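Local atomic coordinates of delta-aminolevulinic acid dehydratase (Toxoplasma gondii ME49, PDB entry 3OBK), a protein that catalyses the condensation of two molecules of 5-aminolevulinic acid into porphobilinogen, an early step of tetrapyrrole biosynthesis. Residues 143-148 against 228-233; 183-188 against 239-244; 210-215 against 251-256; 264-269 against 285-290. All coordinates share one frame; numbering follows the deposited sequence.

Contact 1 of 4, residues 143-148 against 228-233. With PBG (3-[5-(aminomethyl)-4-(carboxymethyl)-1H-pyrrol-3-yl]propanoic acid), chain L.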
# COMPACT_ATOMS: atom_id res chain seq x y z
N MET A 143 -37.30 22.52 -19.13
CA MET A 143 -37.58 21.28 -18.43
C MET A 143 -36.88 21.22 -17.09
O MET A 143 -37.13 20.31 -16.31
CB MET A 143 -37.13 20.10 -19.28
CG MET A 143 -37.74 20.08 -20.68
SD MET A 143 -39.39 19.43 -20.66
CE MET A 143 -40.38 20.91 -20.76
N GLY A 144 -36.02 22.19 -16.81
CA GLY A 144 -35.22 22.16 -15.59
C GLY A 144 -34.22 21.00 -15.53
O GLY A 144 -33.88 20.53 -14.45
N HIS A 145 -33.74 20.55 -16.69
CA HIS A 145 -32.68 19.55 -16.74
C HIS A 145 -31.37 20.10 -17.32
O HIS A 145 -31.37 21.05 -18.10
CB HIS A 145 -33.15 18.34 -17.52
CG HIS A 145 -34.13 17.51 -16.77
ND1 HIS A 145 -33.75 16.57 -15.85
CD2 HIS A 145 -35.49 17.53 -16.75
CE1 HIS A 145 -34.82 16.01 -15.32
NE2 HIS A 145 -35.89 16.58 -15.84
N ASP A 146 -30.26 19.49 -16.89
CA ASP A 146 -28.92 19.91 -17.30
C ASP A 146 -28.60 19.53 -18.74
O ASP A 146 -27.62 19.97 -19.29
CB ASP A 146 -27.84 19.29 -16.41
CG ASP A 146 -27.99 19.67 -14.93
OD1 ASP A 146 -29.11 19.86 -14.44
OD2 ASP A 146 -26.96 19.70 -14.24
N GLY A 147 -29.42 18.69 -19.35
CA GLY A 147 -29.28 18.35 -20.75
C GLY A 147 -30.58 18.44 -21.54
O GLY A 147 -31.65 18.78 -21.00
N VAL A 148 -30.47 18.13 -22.83
CA VAL A 148 -31.63 18.11 -23.71
C VAL A 148 -32.50 16.89 -23.43
O VAL A 148 -31.99 15.80 -23.32
CB VAL A 148 -31.22 18.11 -25.17
CG1 VAL A 148 -32.45 18.07 -26.04
CG2 VAL A 148 -30.39 19.35 -25.48
N SER A 228 -35.66 26.98 -11.56
CA SER A 228 -35.19 25.96 -12.50
C SER A 228 -35.49 24.56 -11.98
O SER A 228 -34.84 23.60 -12.37
CB SER A 228 -33.69 26.18 -12.79
OG SER A 228 -32.91 26.09 -11.62
N HIS A 229 -36.50 24.48 -11.13
CA HIS A 229 -37.02 23.20 -10.70
C HIS A 229 -37.47 22.34 -11.88
O HIS A 229 -38.04 22.84 -12.84
CB HIS A 229 -38.18 23.43 -9.74
CG HIS A 229 -37.74 23.89 -8.39
ND1 HIS A 229 -37.19 23.02 -7.46
CD2 HIS A 229 -37.74 25.11 -7.82
CE1 HIS A 229 -36.90 23.70 -6.37
NE2 HIS A 229 -37.22 24.97 -6.56
N MET A 230 -37.18 21.05 -11.78
CA MET A 230 -37.51 20.07 -12.80
C MET A 230 -39.02 19.98 -12.99
O MET A 230 -39.79 20.03 -12.03
CB MET A 230 -36.98 18.69 -12.41
CG MET A 230 -35.46 18.55 -12.26
SD MET A 230 -34.79 18.86 -10.58
CE MET A 230 -35.64 17.59 -9.60
N VAL A 231 -39.43 19.82 -14.24
CA VAL A 231 -40.83 19.75 -14.60
C VAL A 231 -41.40 18.36 -14.36
O VAL A 231 -40.68 17.37 -14.47
CB VAL A 231 -41.02 20.14 -16.08
CG1 VAL A 231 -42.30 19.56 -16.66
CG2 VAL A 231 -41.00 21.66 -16.21
N GLY A 232 -42.70 18.31 -14.02
CA GLY A 232 -43.49 17.08 -14.17
C GLY A 232 -43.19 15.98 -13.16
O GLY A 232 -43.49 14.80 -13.40
N GLY A 233 -42.60 16.37 -12.02
CA GLY A 233 -42.17 15.38 -11.03
C GLY A 233 -40.93 14.55 -11.42
O GLY A 233 -40.64 13.54 -10.77
CHA PBG L . -26.82 23.20 -12.31
C1A PBG L . -26.36 23.55 -10.93
C2A PBG L . -27.00 23.22 -9.74
C3A PBG L . -26.22 23.75 -8.72
C4A PBG L . -25.10 24.29 -9.31
NA PBG L . -25.21 24.19 -10.65
C5A PBG L . -28.37 22.60 -9.54
C6A PBG L . -28.52 21.20 -9.92
O1A PBG L . -27.65 20.72 -10.70
O2A PBG L . -29.52 20.55 -9.55
C7A PBG L . -26.55 23.72 -7.28
C8A PBG L . -25.75 24.58 -6.39
C9A PBG L . -26.23 24.81 -5.02
O3A PBG L . -25.83 25.81 -4.44
O4A PBG L . -27.22 24.23 -4.54
N1 PBG L . -26.02 22.30 -13.07
O HOH W 1 -32.86 21.78 -12.18
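Met230 turns its CG back beside the backbone N (chi1 -62°), and His145 swings its ring the same way (chi1 -73°), which sets the Met230 methylene over one face of the imidazole. CG lies 4.3 Å from the centroid of the His145 ring, a CH-pi contact offset toward the rim. Rotation of that ring is fixed from outside: NE2 is hydrogen-bonded to Thr234 and ND1 to Tyr239. Beside it the two loops meet backbone to backbone. Val231 N donates to Met143 O over 3.1 Å with an N-H...O angle of 159°. Gly144, at positive phi, brings its CA to 3.5 Å from Ser228 O, and one water donates both to Gly144 O (2.8 Å) and to Ser228 O (2.7 Å). The segments belong to loops at the mouth of the barrel, and 228-233 probably forms part of the active-site lid known in this family. Asp146 carries the contact to the product: its OD2 accepts from the aminomethyl N1 of porphobilinogen at 3.0 Å, while OD1 forms a salt bridge with Lys236. One carboxylate thus serves both the product amine and a lysine following 228-233, consistent with closure of this loop being coupled to occupancy of the pocket.

Contact 2 of 4, residues 183-188 against 239-244. With PBG (3-[5-(aminomethyl)-4-(carboxymethyl)-1H-pyrrol-3-yl]propanoic acid), chain L.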
# COMPACT_ATOMS: atom_id res chain seq x y z
N SER A 183 -21.23 21.28 -14.74
CA SER A 183 -21.94 20.66 -13.62
C SER A 183 -23.02 19.70 -14.09
O SER A 183 -23.90 19.31 -13.31
CB SER A 183 -22.59 21.75 -12.78
OG SER A 183 -23.52 22.46 -13.55
N ASP A 184 -22.91 19.27 -15.34
CA ASP A 184 -23.97 18.57 -16.06
C ASP A 184 -24.07 17.09 -15.79
O ASP A 184 -25.15 16.53 -15.90
CB ASP A 184 -23.71 18.71 -17.55
CG ASP A 184 -22.29 18.35 -17.92
OD1 ASP A 184 -21.39 19.14 -17.57
OD2 ASP A 184 -22.08 17.27 -18.52
N MET A 185 -22.93 16.45 -15.51
CA MET A 185 -22.80 15.02 -15.30
C MET A 185 -23.15 14.16 -16.53
O MET A 185 -23.52 12.98 -16.41
CB MET A 185 -23.54 14.59 -14.04
CG MET A 185 -22.90 15.09 -12.75
SD MET A 185 -21.25 14.44 -12.38
CE MET A 185 -21.65 12.82 -11.78
N MET A 186 -22.97 14.73 -17.72
CA MET A 186 -23.02 13.94 -18.94
C MET A 186 -21.74 13.17 -18.99
O MET A 186 -20.73 13.61 -18.46
CB MET A 186 -23.14 14.81 -20.17
CG MET A 186 -24.44 15.61 -20.23
SD MET A 186 -25.93 14.58 -20.17
CE MET A 186 -26.47 14.61 -18.45
N ASP A 187 -21.77 12.01 -19.62
CA ASP A 187 -20.58 11.23 -19.79
C ASP A 187 -19.70 11.86 -20.84
O ASP A 187 -20.16 12.25 -21.89
CB ASP A 187 -20.95 9.82 -20.20
CG ASP A 187 -21.44 9.02 -19.04
OD1 ASP A 187 -21.03 9.33 -17.91
OD2 ASP A 187 -22.27 8.10 -19.24
N GLY A 188 -18.41 11.97 -20.53
CA GLY A 188 -17.44 12.38 -21.54
C GLY A 188 -17.38 13.86 -21.86
O GLY A 188 -16.63 14.25 -22.72
N TYR A 239 -28.46 10.86 -14.10
CA TYR A 239 -27.17 11.48 -14.37
C TYR A 239 -26.37 11.96 -13.15
O TYR A 239 -25.17 11.70 -13.09
CB TYR A 239 -27.28 12.61 -15.41
CG TYR A 239 -28.25 13.76 -15.23
CD1 TYR A 239 -29.56 13.67 -15.69
CD2 TYR A 239 -27.84 14.97 -14.72
CE1 TYR A 239 -30.45 14.73 -15.59
CE2 TYR A 239 -28.73 16.06 -14.63
CZ TYR A 239 -30.04 15.93 -15.07
OH TYR A 239 -30.93 16.99 -15.00
N GLN A 240 -27.00 12.66 -12.20
CA GLN A 240 -26.34 12.87 -10.92
C GLN A 240 -26.23 11.52 -10.19
O GLN A 240 -26.98 10.59 -10.45
CB GLN A 240 -27.05 13.92 -10.11
CG GLN A 240 -27.00 15.33 -10.78
CD GLN A 240 -27.86 16.38 -10.07
OE1 GLN A 240 -28.58 16.10 -9.11
NE2 GLN A 240 -27.79 17.61 -10.58
N MET A 241 -25.25 11.42 -9.31
CA MET A 241 -24.89 10.16 -8.65
C MET A 241 -25.77 9.79 -7.45
O MET A 241 -26.26 10.64 -6.72
CB MET A 241 -23.44 10.23 -8.17
CG MET A 241 -22.43 10.20 -9.31
SD MET A 241 -20.71 10.36 -8.82
CE MET A 241 -20.71 9.22 -7.44
N ASP A 242 -25.92 8.50 -7.25
CA ASP A 242 -26.59 7.97 -6.08
C ASP A 242 -25.75 8.28 -4.85
O ASP A 242 -24.59 7.90 -4.79
CB ASP A 242 -26.69 6.45 -6.23
CG ASP A 242 -27.63 5.80 -5.21
OD1 ASP A 242 -27.99 6.46 -4.22
OD2 ASP A 242 -28.01 4.61 -5.43
N PRO A 243 -26.32 8.97 -3.87
CA PRO A 243 -25.63 9.17 -2.61
C PRO A 243 -25.21 7.88 -1.88
O PRO A 243 -24.44 7.96 -0.96
CB PRO A 243 -26.65 9.90 -1.76
CG PRO A 243 -27.62 10.48 -2.67
CD PRO A 243 -27.65 9.59 -3.87
N SER A 244 -25.71 6.72 -2.28
CA SER A 244 -25.34 5.50 -1.62
C SER A 244 -23.95 4.99 -1.98
O SER A 244 -23.47 4.02 -1.39
CB SER A 244 -26.33 4.41 -2.01
OG SER A 244 -27.66 4.80 -1.89
CHA PBG L . -26.82 23.20 -12.31
C1A PBG L . -26.36 23.55 -10.93
C2A PBG L . -27.00 23.22 -9.74
C3A PBG L . -26.22 23.75 -8.72
C4A PBG L . -25.10 24.29 -9.31
NA PBG L . -25.21 24.19 -10.65
C5A PBG L . -28.37 22.60 -9.54
C6A PBG L . -28.52 21.20 -9.92
O1A PBG L . -27.65 20.72 -10.70
O2A PBG L . -29.52 20.55 -9.55
C7A PBG L . -26.55 23.72 -7.28
C8A PBG L . -25.75 24.58 -6.39
C9A PBG L . -26.23 24.81 -5.02
O3A PBG L . -25.83 25.81 -4.44
O4A PBG L . -27.22 24.23 -4.54
N1 PBG L . -26.02 22.30 -13.07
O HOH W 2 -25.90 17.77 -12.78
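The Tyr239 ring presents an edge to Met185, with CD2 4.4 Å from Met185 CB, and a water lies in the ring plane at its edge. Asp184 O and the methyl of Met186 also come against the ring. This is where two loops meet at the C-terminal mouth of a TIM barrel, one following strand 179-182, the other leading into helix 247-258. Tyr239 holds CG between its backbone N and carbonyl carbon (chi1 54°), in the crowded position, which places CD2 by Asp184 O. Met186 doubles back along its bent chain until CE rests 3.7 Å from Tyr239 CB. Met185, bent likewise, crosses Met241 at about a right angle, CE 3.7 Å from Met241 CG. An Asx turn shapes the first loop: Asp184 OD2 receives Met186 N at 2.8 Å, from 41° above the carboxylate plane. Arg24 of a neighbouring subunit packs on both Met186 and Tyr239, so the assembly covers this junction. The polar link runs through the water, which accepts from Gln240 NE2 at 2.9 Å and donates to Ser183 O at 2.6 Å. Extended beyond CG, Gln240 also puts NE2 3.1 Å from porphobilinogen O1A. At the far end Ser183 OG, itself hydrogen-bonded to Asp134, accepts from porphobilinogen N1 at 2.6 Å.

Contact 3 of 4, residues 210-215 against 251-256. With MG (magnesium ion), chain I; PBG (3-[5-(aminomethyl)-4-(carboxymethyl)-1H-pyrrol-3-yl]propanoic acid), chain L.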
# COMPACT_ATOMS: atom_id res chain seq x y z
N TYR A 210 -16.90 19.03 -12.33
CA TYR A 210 -17.70 18.44 -11.26
C TYR A 210 -17.67 16.94 -11.50
O TYR A 210 -18.43 16.46 -12.30
CB TYR A 210 -19.13 18.93 -11.31
CG TYR A 210 -19.38 20.34 -10.87
CD1 TYR A 210 -19.07 21.40 -11.67
CD2 TYR A 210 -20.00 20.60 -9.67
CE1 TYR A 210 -19.34 22.73 -11.27
CE2 TYR A 210 -20.28 21.91 -9.25
CZ TYR A 210 -19.94 22.97 -10.05
OH TYR A 210 -20.24 24.28 -9.64
N SER A 211 -16.76 16.21 -10.84
CA SER A 211 -16.63 14.76 -11.05
C SER A 211 -17.62 13.98 -10.25
O SER A 211 -18.25 13.08 -10.79
CB SER A 211 -15.27 14.23 -10.64
OG SER A 211 -14.28 14.93 -11.30
N CYS A 212 -17.70 14.29 -8.97
CA CYS A 212 -18.54 13.56 -8.04
C CYS A 212 -19.65 14.48 -7.53
O CYS A 212 -19.54 15.09 -6.48
CB CYS A 212 -17.67 13.02 -6.89
SG CYS A 212 -16.10 12.30 -7.47
N LYS A 213 -20.68 14.63 -8.34
CA LYS A 213 -21.82 15.47 -8.05
C LYS A 213 -23.01 14.55 -7.84
O LYS A 213 -23.36 13.79 -8.73
CB LYS A 213 -22.12 16.42 -9.20
CG LYS A 213 -23.41 17.15 -9.00
CD LYS A 213 -23.57 18.26 -10.01
CE LYS A 213 -24.78 19.07 -9.70
NZ LYS A 213 -24.86 20.21 -10.58
N TYR A 214 -23.62 14.63 -6.66
CA TYR A 214 -24.62 13.65 -6.27
C TYR A 214 -26.05 14.11 -6.55
O TYR A 214 -26.33 15.30 -6.58
CB TYR A 214 -24.41 13.27 -4.81
CG TYR A 214 -23.18 12.39 -4.63
CD1 TYR A 214 -21.91 12.93 -4.55
CD2 TYR A 214 -23.29 11.01 -4.59
CE1 TYR A 214 -20.77 12.11 -4.41
CE2 TYR A 214 -22.19 10.19 -4.44
CZ TYR A 214 -20.93 10.75 -4.36
OH TYR A 214 -19.86 9.91 -4.22
N ALA A 215 -26.94 13.16 -6.81
CA ALA A 215 -28.37 13.44 -7.02
C ALA A 215 -28.99 13.87 -5.73
O ALA A 215 -29.77 13.16 -5.14
CB ALA A 215 -29.09 12.20 -7.60
N ARG A 251 -14.34 6.09 -10.07
CA ARG A 251 -14.53 5.91 -11.48
C ARG A 251 -14.64 7.31 -12.14
O ARG A 251 -13.96 7.61 -13.11
CB ARG A 251 -15.77 5.07 -11.73
CG ARG A 251 -15.78 4.35 -13.02
CD ARG A 251 -17.12 3.65 -13.30
NE ARG A 251 -17.21 3.38 -14.73
CZ ARG A 251 -18.29 2.93 -15.36
NH1 ARG A 251 -19.38 2.67 -14.68
NH2 ARG A 251 -18.25 2.73 -16.68
N GLU A 252 -15.46 8.18 -11.58
CA GLU A 252 -15.66 9.49 -12.19
C GLU A 252 -14.39 10.35 -12.11
O GLU A 252 -14.00 10.99 -13.10
CB GLU A 252 -16.86 10.20 -11.58
CG GLU A 252 -18.23 9.51 -11.95
CD GLU A 252 -18.80 9.98 -13.29
OE1 GLU A 252 -18.31 10.98 -13.86
OE2 GLU A 252 -19.77 9.36 -13.79
N ALA A 253 -13.75 10.35 -10.95
CA ALA A 253 -12.61 11.23 -10.75
C ALA A 253 -11.47 10.80 -11.67
O ALA A 253 -10.90 11.62 -12.37
CB ALA A 253 -12.21 11.25 -9.29
N GLU A 254 -11.16 9.51 -11.75
CA GLU A 254 -10.05 9.05 -12.60
C GLU A 254 -10.29 9.43 -14.07
O GLU A 254 -9.37 9.82 -14.78
CB GLU A 254 -9.80 7.53 -12.47
N ALA A 255 -11.53 9.31 -14.52
CA ALA A 255 -11.85 9.64 -15.91
C ALA A 255 -11.75 11.15 -16.23
O ALA A 255 -11.36 11.50 -17.33
CB ALA A 255 -13.24 9.08 -16.27
N ASP A 256 -12.11 12.03 -15.30
CA ASP A 256 -12.03 13.44 -15.59
C ASP A 256 -10.59 13.88 -15.58
O ASP A 256 -10.21 14.75 -16.35
CB ASP A 256 -12.84 14.27 -14.60
CG ASP A 256 -14.35 14.09 -14.78
OD1 ASP A 256 -14.88 13.70 -15.87
OD2 ASP A 256 -15.01 14.38 -13.79
MG MG I . -18.14 11.79 -15.54
CHA PBG L . -26.82 23.20 -12.31
C1A PBG L . -26.36 23.55 -10.93
C2A PBG L . -27.00 23.22 -9.74
C3A PBG L . -26.22 23.75 -8.72
C4A PBG L . -25.10 24.29 -9.31
NA PBG L . -25.21 24.19 -10.65
C5A PBG L . -28.37 22.60 -9.54
C6A PBG L . -28.52 21.20 -9.92
O1A PBG L . -27.65 20.72 -10.70
O2A PBG L . -29.52 20.55 -9.55
C7A PBG L . -26.55 23.72 -7.28
C8A PBG L . -25.75 24.58 -6.39
C9A PBG L . -26.23 24.81 -5.02
O3A PBG L . -25.83 25.81 -4.44
O4A PBG L . -27.22 24.23 -4.54
N1 PBG L . -26.02 22.30 -13.07
O HOH W 3 -17.49 13.55 -14.09
O HOH W 4 -20.05 12.50 -15.10
O HOH W 5 -19.40 10.20 -16.38
O HOH W 6 -16.01 11.65 -15.83
O HOH W 7 -18.44 12.90 -17.20
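Glu252 reaches from helix 247-258 past Ser211 to a magnesium ion. Its CB sits 3.3 Å from Ser211 O, and CG stays beside the same carbonyl. A bend at chi2 (-85°) then turns the carboxylate aside, and OE1 binds the metal at 1.9 Å. OE2, not a metal ligand, forms a salt bridge with Arg27 of a neighbouring subunit. Five waters complete the six ligands of the magnesium. Asp256, one helical turn on, is second-shell: its OD2 takes a hydrogen bond from a metal-bound water at 2.6 Å and another from Ser211 OG at 2.7 Å, received on the anti lone pair of OD2. Between the acids, Ala253 packs against Ser211 and its CB meets Cys212 SG at 4.4 Å, closing helix on strand in the TIM-barrel manner. Beyond the corner at Cys212, Lys213 runs fully extended to porphobilinogen, NZ donating to O1A at 2.8 Å and also to Ser183 O. Glu252 thus binds the ion directly, and Asp256, through water, probably adds to the negative field that holds it. With an arginine from the next subunit on the same carboxylate, the site is consistent with the allosteric magnesium of this family, which ties metal binding to assembly.

Contact 4 of 4, residues 264-269 against 285-290. With PBG (3-[5-(aminomethyl)-4-(carboxymethyl)-1H-pyrrol-3-yl]propanoic acid), chain L.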
# COMPACT_ATOMS: atom_id res chain seq x y z
N LEU A 264 -10.95 19.09 -9.74
CA LEU A 264 -12.09 18.24 -9.49
C LEU A 264 -12.91 18.74 -8.31
O LEU A 264 -12.38 19.10 -7.26
CB LEU A 264 -11.63 16.84 -9.21
CG LEU A 264 -10.76 16.24 -10.33
CD1 LEU A 264 -10.21 14.89 -9.84
CD2 LEU A 264 -11.49 16.12 -11.67
N MET A 265 -14.22 18.80 -8.53
CA MET A 265 -15.19 19.31 -7.58
C MET A 265 -16.02 18.15 -7.04
O MET A 265 -16.45 17.27 -7.81
CB MET A 265 -16.09 20.30 -8.29
CG MET A 265 -17.37 20.75 -7.54
SD MET A 265 -17.14 22.11 -6.39
CE MET A 265 -16.83 23.49 -7.49
N VAL A 266 -16.22 18.12 -5.73
CA VAL A 266 -17.19 17.22 -5.10
C VAL A 266 -18.29 18.08 -4.57
O VAL A 266 -18.03 19.10 -3.93
CB VAL A 266 -16.61 16.45 -3.90
CG1 VAL A 266 -17.74 15.62 -3.17
CG2 VAL A 266 -15.45 15.60 -4.35
N LYS A 267 -19.52 17.65 -4.81
CA LYS A 267 -20.68 18.42 -4.47
C LYS A 267 -21.81 17.48 -4.28
O LYS A 267 -21.97 16.56 -5.09
CB LYS A 267 -21.01 19.30 -5.64
CG LYS A 267 -22.28 20.15 -5.55
CD LYS A 267 -22.29 20.93 -6.83
CE LYS A 267 -23.60 21.48 -7.27
NZ LYS A 267 -23.47 21.77 -8.75
N PRO A 268 -22.62 17.68 -3.23
CA PRO A 268 -22.54 18.70 -2.18
C PRO A 268 -21.35 18.59 -1.23
O PRO A 268 -20.41 17.89 -1.52
CB PRO A 268 -23.87 18.53 -1.43
CG PRO A 268 -24.78 17.85 -2.43
CD PRO A 268 -23.90 16.97 -3.23
N GLY A 269 -21.41 19.31 -0.12
CA GLY A 269 -20.22 19.60 0.68
C GLY A 269 -20.04 18.75 1.92
O GLY A 269 -19.50 17.66 1.84
N LEU A 285 -4.84 16.16 -8.87
CA LEU A 285 -5.40 17.45 -9.26
C LEU A 285 -5.90 18.22 -8.07
O LEU A 285 -6.30 17.64 -7.08
CB LEU A 285 -6.57 17.27 -10.23
CG LEU A 285 -6.27 16.60 -11.58
CD1 LEU A 285 -7.56 16.35 -12.28
CD2 LEU A 285 -5.38 17.45 -12.43
N PRO A 286 -5.92 19.54 -8.15
CA PRO A 286 -6.55 20.25 -7.03
C PRO A 286 -8.03 19.92 -6.83
O PRO A 286 -8.77 19.66 -7.79
CB PRO A 286 -6.36 21.73 -7.38
CG PRO A 286 -5.19 21.75 -8.27
CD PRO A 286 -5.10 20.44 -8.99
N MET A 287 -8.44 19.94 -5.57
CA MET A 287 -9.79 19.60 -5.17
C MET A 287 -10.57 20.83 -4.76
O MET A 287 -10.04 21.72 -4.12
CB MET A 287 -9.76 18.63 -3.98
CG MET A 287 -9.19 17.23 -4.24
SD MET A 287 -9.83 16.37 -5.68
CE MET A 287 -11.55 16.11 -5.27
N VAL A 288 -11.84 20.84 -5.13
CA VAL A 288 -12.77 21.88 -4.75
C VAL A 288 -13.98 21.20 -4.19
O VAL A 288 -14.35 20.13 -4.63
CB VAL A 288 -13.16 22.79 -5.97
CG1 VAL A 288 -13.84 24.03 -5.51
CG2 VAL A 288 -11.92 23.17 -6.77
N ALA A 289 -14.58 21.82 -3.19
CA ALA A 289 -15.82 21.33 -2.59
C ALA A 289 -16.87 22.45 -2.67
O ALA A 289 -16.52 23.61 -2.67
CB ALA A 289 -15.57 20.90 -1.18
N TYR A 290 -18.15 22.09 -2.77
CA TYR A 290 -19.22 23.08 -2.86
C TYR A 290 -20.12 22.96 -1.63
O TYR A 290 -20.80 21.94 -1.43
CB TYR A 290 -20.04 22.85 -4.11
CG TYR A 290 -20.74 24.07 -4.67
CD1 TYR A 290 -21.61 24.84 -3.90
CD2 TYR A 290 -20.57 24.44 -5.99
CE1 TYR A 290 -22.29 25.96 -4.46
CE2 TYR A 290 -21.21 25.54 -6.55
CZ TYR A 290 -22.06 26.29 -5.79
OH TYR A 290 -22.67 27.37 -6.41
CHA PBG L . -26.82 23.20 -12.31
C1A PBG L . -26.36 23.55 -10.93
C2A PBG L . -27.00 23.22 -9.74
C3A PBG L . -26.22 23.75 -8.72
C4A PBG L . -25.10 24.29 -9.31
NA PBG L . -25.21 24.19 -10.65
C5A PBG L . -28.37 22.60 -9.54
C6A PBG L . -28.52 21.20 -9.92
O1A PBG L . -27.65 20.72 -10.70
O2A PBG L . -29.52 20.55 -9.55
C7A PBG L . -26.55 23.72 -7.28
C8A PBG L . -25.75 24.58 -6.39
C9A PBG L . -26.23 24.81 -5.02
O3A PBG L . -25.83 25.81 -4.44
O4A PBG L . -27.22 24.23 -4.54
N1 PBG L . -26.02 22.30 -13.07
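Leu264 and Leu285 meet at the apolar end of this contact, CG of Leu264 3.7 Å from CD1 of Leu285. On the same face Met287 bends back over the neighbouring strand, its CE 4.0 Å from Val266 CG2 and its SD near Leu264 CB; helix 273-282 covers this side. Strand, helix and strand form a beta-alpha-beta crossover of the TIM barrel, and the strands 264-267 and 287-290 run parallel, their axes 26° apart. The opposite face holds Met265 and Val288, directed into the barrel, where Met265 CE touches Val288 CG1 at 3.6 Å. Met265 sends CG opposite its own N (chi1 168°), bends twice more, and carries SD to the edge of the Tyr290 ring, 5.4 Å from its centroid, a Met-aromatic contact. Between the faces four backbone bonds alternate in direction: Leu264 N to Pro286 O, Val288 N to Leu264 O (the shortest, 2.8 Å), Val266 N to Val288 O and Tyr290 N to Val266 O. The peptide before Pro268, just past the strand, is cis. At the polar edge Lys267 and Tyr290 lie side by side and point the same way, Lys267 CG 3.8 Å from Tyr290 CB. Tyr290 OH is hydrogen-bonded to Tyr332, and the tyrosine CE1 approaches porphobilinogen O3A at 3.5 Å. Lys267 is probably one of the family's two Schiff-base lysines; in this product complex its NZ stands 3.1 Å from porphobilinogen C4A.

All four contacts touch the same porphobilinogen at the C-terminal mouth of one TIM barrel. Contacts 2 and 3 lie closest, with centres 7 Å apart, and contact 4 is 10 Å from contact 3; contact 1 stands furthest out, about 24 Å from contact 4, and these two do not touch. Along the chain the segments of contacts 1, 2 and 3 interleave, whereas contact 4 follows after they close. Contacts 3 and 4 share the sheet through neighbouring strands 206-213 and 263-267, which bring the ends of Lys213 and Lys267 together beside the product. Contacts 2 and 3 also meet a second subunit, linking the pocket's surroundings to the octamer.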